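Local coordinates for protein serine protease (PDB 3WY8) that probably cleaves peptide bonds as a secreted trypsin-like serine protease, this chain being the protease domain with its two beta-barrels, at residues T149-G161 / Y191-Y204. Sequence-based numbering, arbitrary orientation.
Sequences TNDPYNPQFATQG and YGYGSNSSTMYGPY
D151 receives the hydroxyls of Y191 and Y193 on a single carboxylate oxygen, where the 151-159 loop of the second barrel of this trypsin-like fold meets the hairpin ending in strand 199-202. Y193 OH donates to the syn lone pair of D151 OD2 at 2.6 Å, its ring plane turned 82° from the carboxylate; Y191 OH donates to the anti lone pair of D151 OD2 at 2.7 Å. Each phenol oxygen also accepts a bond: N154 ND2 reaches Y193 OH with the phenol oxygen close to its amide plane, and T159 OG1 gives its proton to Y191 OH. With one bond accepted and one given, each tyrosine hydroxyl has its proton committed to OD2. The carboxylate gets there because D151 CG stands anti to the backbone N (chi1 -174°), which also puts OD2 over a face of the Y201 ring. Y201 CB lies 3.4 Å above the centre of the Y191 ring, on one of its faces. The 151-154 turn is set by D151 OD1, which takes the N-H of Y153 on its anti side, near the carboxylate plane (an Asx turn), and the N-H of N154 from well above that plane, on the same face. Were D151 an alanine, the hydroxyls of Y191 and Y193 would probably be left without their shared acceptor and the turn set free to shift.

Behind the side chains, strands 160-163 and 199-202 run antiparallel, with Q160 and G202 as a hydrogen-bonded pair and G161 opposite Y201. A side chain at G161 would run into the Y201 ring. R121, bonded to N150 OD1 and A158 O, ties the two ends of the loop together. Farther along, one water accepts from Y204 N at 2.8 Å and donates to F157 O at 2.7 Å.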
loop_
_atom_site.group_PDB
_atom_site.type_symbol
_atom_site.label_atom_id
_atom_site.label_comp_id
_atom_site.label_asym_id
_atom_site.label_seq_id
_atom_site.Cartn_x
_atom_site.Cartn_y
_atom_site.Cartn_z
ATOM N N THR A 149 -1.193 -17.377 4.971
ATOM C CA THR A 149 -1.719 -18.618 4.405
ATOM C C THR A 149 -2.465 -18.308 3.111
ATOM O O THR A 149 -2.778 -17.153 2.827
ATOM C CB THR A 149 -2.659 -19.364 5.388
ATOM O OG1 THR A 149 -3.714 -18.489 5.811
ATOM C CG2 THR A 149 -1.880 -19.867 6.608
ATOM N N ASN A 150 -2.738 -19.337 2.319
ATOM C CA ASN A 150 -3.456 -19.154 1.064
ATOM C C ASN A 150 -4.920 -18.788 1.268
ATOM O O ASN A 150 -5.487 -19.021 2.342
ATOM C CB ASN A 150 -3.329 -20.406 0.192
ATOM C CG ASN A 150 -1.898 -20.686 -0.205
ATOM O OD1 ASN A 150 -1.086 -19.768 -0.336
ATOM N ND2 ASN A 150 -1.572 -21.963 -0.390
ATOM N N ASP A 151 -5.514 -18.184 0.244
ATOM C CA ASP A 151 -6.957 -17.957 0.208
ATOM C C ASP A 151 -7.634 -19.315 -0.007
ATOM O O ASP A 151 -7.460 -19.932 -1.059
ATOM C CB ASP A 151 -7.305 -16.977 -0.924
ATOM C CG ASP A 151 -8.772 -16.574 -0.935
ATOM O OD1 ASP A 151 -9.639 -17.386 -0.545
ATOM O OD2 ASP A 151 -9.064 -15.437 -1.357
ATOM N N PRO A 152 -8.408 -19.786 0.993
ATOM C CA PRO A 152 -9.009 -21.121 0.931
ATOM C C PRO A 152 -10.130 -21.232 -0.094
ATOM O O PRO A 152 -10.525 -22.343 -0.450
ATOM C CB PRO A 152 -9.608 -21.304 2.334
ATOM C CG PRO A 152 -9.032 -20.227 3.175
ATOM C CD PRO A 152 -8.762 -19.095 2.243
ATOM N N TYR A 153 -10.631 -20.092 -0.558
ATOM C CA TYR A 153 -11.855 -20.055 -1.354
ATOM C C TYR A 153 -11.585 -19.637 -2.785
ATOM O O TYR A 153 -12.024 -20.305 -3.726
ATOM C CB TYR A 153 -12.872 -19.120 -0.700
ATOM C CG TYR A 153 -12.941 -19.305 0.796
ATOM C CD1 TYR A 153 -13.565 -20.426 1.350
ATOM C CD2 TYR A 153 -12.353 -18.382 1.657
ATOM C CE1 TYR A 153 -13.614 -20.611 2.720
ATOM C CE2 TYR A 153 -12.395 -18.560 3.031
ATOM C CZ TYR A 153 -13.034 -19.674 3.555
ATOM O OH TYR A 153 -13.074 -19.856 4.912
ATOM N N ASN A 154 -10.845 -18.543 -2.939
ATOM C CA ASN A 154 -10.436 -18.053 -4.250
ATOM C C ASN A 154 -8.903 -18.076 -4.402
ATOM O O ASN A 154 -8.279 -17.014 -4.467
ATOM C CB ASN A 154 -10.981 -16.632 -4.482
ATOM C CG ASN A 154 -12.506 -16.588 -4.600
ATOM O OD1 ASN A 154 -13.092 -17.243 -5.458
ATOM N ND2 ASN A 154 -13.148 -15.791 -3.752
ATOM N N PRO A 155 -8.292 -19.284 -4.475
ATOM C CA PRO A 155 -6.830 -19.375 -4.551
ATOM C C PRO A 155 -6.274 -19.030 -5.933
ATOM O O PRO A 155 -5.052 -19.081 -6.135
ATOM C CB PRO A 155 -6.554 -20.846 -4.221
ATOM C CG PRO A 155 -7.757 -21.564 -4.682
ATOM C CD PRO A 155 -8.922 -20.620 -4.544
ATOM N N GLN A 156 -7.164 -18.670 -6.860
ATOM C CA GLN A 156 -6.789 -18.373 -8.245
ATOM C C GLN A 156 -5.940 -17.111 -8.392
ATOM O O GLN A 156 -5.353 -16.879 -9.447
ATOM C CB GLN A 156 -8.029 -18.296 -9.161
ATOM C CG GLN A 156 -9.024 -17.154 -8.870
ATOM C CD GLN A 156 -10.129 -17.556 -7.901
ATOM O OE1 GLN A 156 -10.012 -18.547 -7.184
ATOM N NE2 GLN A 156 -11.214 -16.779 -7.880
ATOM N N PHE A 157 -5.871 -16.305 -7.335
ATOM C CA PHE A 157 -5.147 -15.041 -7.393
ATOM C C PHE A 157 -3.742 -15.118 -6.794
ATOM O O PHE A 157 -3.005 -14.134 -6.821
ATOM C CB PHE A 157 -5.956 -13.927 -6.719
ATOM C CG PHE A 157 -7.287 -13.672 -7.366
ATOM C CD1 PHE A 157 -7.365 -13.273 -8.700
ATOM C CD2 PHE A 157 -8.464 -13.819 -6.637
ATOM C CE1 PHE A 157 -8.595 -13.030 -9.300
ATOM C CE2 PHE A 157 -9.699 -13.577 -7.228
ATOM C CZ PHE A 157 -9.765 -13.183 -8.559
ATOM N N ALA A 158 -3.384 -16.291 -6.269
ATOM C CA ALA A 158 -2.090 -16.531 -5.614
ATOM C C ALA A 158 -1.821 -15.573 -4.440
ATOM O O ALA A 158 -0.670 -15.366 -4.048
ATOM C CB ALA A 158 -0.934 -16.491 -6.643
ATOM N N THR A 159 -2.887 -15.002 -3.883
ATOM C CA THR A 159 -2.758 -14.058 -2.768
ATOM C C THR A 159 -2.486 -14.805 -1.465
ATOM O O THR A 159 -2.526 -16.033 -1.421
ATOM C CB THR A 159 -4.021 -13.190 -2.590
ATOM O OG1 THR A 159 -5.155 -14.038 -2.364
ATOM C CG2 THR A 159 -4.264 -12.319 -3.816
ATOM N N GLN A 160 -2.183 -14.053 -0.414
ATOM C CA GLN A 160 -1.992 -14.627 0.914
ATOM C C GLN A 160 -2.767 -13.804 1.934
ATOM O O GLN A 160 -2.965 -12.603 1.748
ATOM C CB GLN A 160 -0.509 -14.651 1.277
ATOM C CG GLN A 160 0.341 -15.489 0.330
ATOM C CD GLN A 160 1.751 -15.666 0.835
ATOM O OE1 GLN A 160 2.098 -16.722 1.362
ATOM N NE2 GLN A 160 2.568 -14.625 0.701
ATOM N N GLY A 161 -3.194 -14.449 3.015
ATOM C CA GLY A 161 -3.950 -13.755 4.054
ATOM C C GLY A 161 -3.359 -13.886 5.439
ATOM O O GLY A 161 -2.723 -14.893 5.756
ATOM N N TYR A 191 -7.540 -6.959 -0.213
ATOM C CA TYR A 191 -8.952 -7.271 -0.049
ATOM C C TYR A 191 -9.256 -8.094 1.191
ATOM O O TYR A 191 -8.376 -8.738 1.768
ATOM C CB TYR A 191 -9.518 -7.972 -1.302
ATOM C CG TYR A 191 -9.035 -9.396 -1.527
ATOM C CD1 TYR A 191 -9.725 -10.486 -0.987
ATOM C CD2 TYR A 191 -7.899 -9.651 -2.296
ATOM C CE1 TYR A 191 -9.284 -11.797 -1.199
ATOM C CE2 TYR A 191 -7.455 -10.957 -2.519
ATOM C CZ TYR A 191 -8.150 -12.019 -1.967
ATOM O OH TYR A 191 -7.717 -13.304 -2.176
ATOM N N GLY A 192 -10.525 -8.059 1.581
ATOM C CA GLY A 192 -11.062 -8.970 2.579
ATOM C C GLY A 192 -12.412 -9.458 2.097
ATOM O O GLY A 192 -12.950 -8.951 1.109
ATOM N N TYR A 193 -12.959 -10.447 2.789
ATOM C CA TYR A 193 -14.290 -10.954 2.481
ATOM C C TYR A 193 -15.356 -10.294 3.347
ATOM O O TYR A 193 -15.652 -10.750 4.452
ATOM C CB TYR A 193 -14.306 -12.474 2.611
ATOM C CG TYR A 193 -13.573 -13.135 1.477
ATOM C CD1 TYR A 193 -14.138 -13.187 0.202
ATOM C CD2 TYR A 193 -12.306 -13.683 1.660
ATOM C CE1 TYR A 193 -13.473 -13.773 -0.854
ATOM C CE2 TYR A 193 -11.629 -14.281 0.606
ATOM C CZ TYR A 193 -12.219 -14.316 -0.648
ATOM O OH TYR A 193 -11.566 -14.902 -1.701
ATOM N N GLY A 194 -15.930 -9.211 2.833
ATOM C CA GLY A 194 -16.878 -8.401 3.594
ATOM C C GLY A 194 -16.208 -7.211 4.255
ATOM O O GLY A 194 -14.981 -7.175 4.387
ATOM N N SER A 195 -17.023 -6.248 4.681
ATOM C CA SER A 195 -16.540 -4.961 5.188
ATOM C C SER A 195 -15.702 -5.062 6.455
ATOM O O SER A 195 -14.778 -4.268 6.650
ATOM C CB SER A 195 -17.712 -4.007 5.426
ATOM O OG SER A 195 -18.353 -3.692 4.209
ATOM N N ASN A 196 -16.047 -6.016 7.319
ATOM C CA ASN A 196 -15.311 -6.253 8.560
ATOM C C ASN A 196 -14.798 -7.675 8.663
ATOM O O ASN A 196 -14.923 -8.317 9.707
ATOM C CB ASN A 196 -16.160 -5.910 9.786
ATOM C CG ASN A 196 -16.259 -4.435 10.009
ATOM O OD1 ASN A 196 -15.488 -3.859 10.780
ATOM N ND2 ASN A 196 -17.180 -3.796 9.305
ATOM N N SER A 197 -14.216 -8.156 7.570
ATOM C CA SER A 197 -13.586 -9.475 7.535
ATOM C C SER A 197 -12.457 -9.557 8.556
ATOM O O SER A 197 -11.796 -8.559 8.845
ATOM C CB SER A 197 -13.029 -9.759 6.141
ATOM O OG SER A 197 -12.378 -8.613 5.623
ATOM N N SER A 198 -12.247 -10.753 9.091
ATOM C CA SER A 198 -11.213 -10.988 10.095
ATOM C C SER A 198 -9.891 -11.461 9.473
ATOM O O SER A 198 -8.952 -11.812 10.190
ATOM C CB SER A 198 -11.711 -11.991 11.138
ATOM O OG SER A 198 -12.042 -13.221 10.520
ATOM N N THR A 199 -9.829 -11.457 8.142
ATOM C CA THR A 199 -8.598 -11.771 7.405
ATOM C C THR A 199 -8.346 -10.699 6.343
ATOM O O THR A 199 -9.277 -10.266 5.664
ATOM C CB THR A 199 -8.690 -13.165 6.729
ATOM O OG1 THR A 199 -8.948 -14.162 7.726
ATOM C CG2 THR A 199 -7.393 -13.515 6.007
ATOM N N MET A 200 -7.094 -10.253 6.234
ATOM C CA MET A 200 -6.680 -9.336 5.173
ATOM C C MET A 200 -5.825 -10.090 4.161
ATOM O O MET A 200 -4.880 -10.771 4.539
ATOM C CB MET A 200 -5.868 -8.174 5.752
ATOM C CG MET A 200 -5.300 -7.224 4.700
ATOM S SD MET A 200 -6.584 -6.212 3.976
ATOM C CE MET A 200 -6.868 -5.061 5.327
ATOM N N TYR A 201 -6.157 -9.947 2.880
ATOM C CA TYR A 201 -5.383 -10.566 1.809
ATOM C C TYR A 201 -4.522 -9.559 1.068
ATOM O O TYR A 201 -4.930 -8.415 0.853
ATOM C CB TYR A 201 -6.301 -11.299 0.830
ATOM C CG TYR A 201 -6.875 -12.544 1.437
ATOM C CD1 TYR A 201 -6.167 -13.744 1.392
ATOM C CD2 TYR A 201 -8.106 -12.519 2.089
ATOM C CE1 TYR A 201 -6.673 -14.892 1.980
ATOM C CE2 TYR A 201 -8.629 -13.673 2.672
ATOM C CZ TYR A 201 -7.900 -14.850 2.611
ATOM O OH TYR A 201 -8.396 -16.001 3.184
ATOM N N GLY A 202 -3.324 -10.008 0.698
ATOM C CA GLY A 202 -2.389 -9.220 -0.096
ATOM C C GLY A 202 -1.805 -10.055 -1.218
ATOM O O GLY A 202 -1.602 -11.265 -1.052
ATOM N N PRO A 203 -1.515 -9.423 -2.368
ATOM C CA PRO A 203 -0.999 -10.177 -3.512
ATOM C C PRO A 203 0.440 -10.654 -3.322
ATOM O O PRO A 203 1.218 -10.052 -2.569
ATOM C CB PRO A 203 -1.053 -9.159 -4.654
ATOM C CG PRO A 203 -0.920 -7.849 -3.979
ATOM C CD PRO A 203 -1.681 -7.995 -2.690
ATOM N N TYR A 204 0.779 -11.738 -4.011
ATOM C CA TYR A 204 2.142 -12.230 -4.023
ATOM C C TYR A 204 3.015 -11.271 -4.826
ATOM O O TYR A 204 2.685 -10.921 -5.961
ATOM C CB TYR A 204 2.204 -13.631 -4.636
ATOM C CG TYR A 204 3.613 -14.159 -4.696
ATOM C CD1 TYR A 204 4.235 -14.656 -3.551
ATOM C CD2 TYR A 204 4.337 -14.134 -5.889
ATOM C CE1 TYR A 204 5.539 -15.125 -3.591
ATOM C CE2 TYR A 204 5.645 -14.606 -5.943
ATOM C CZ TYR A 204 6.236 -15.099 -4.791
ATOM O OH TYR A 204 7.526 -15.570 -4.842
HETATM O O HOH W 1 -5.860 -16.833 4.767
HETATM O O HOH W 2 -1.033 -12.451 -5.986
HETATM O O HOH W 3 1.417 -12.208 -0.404
#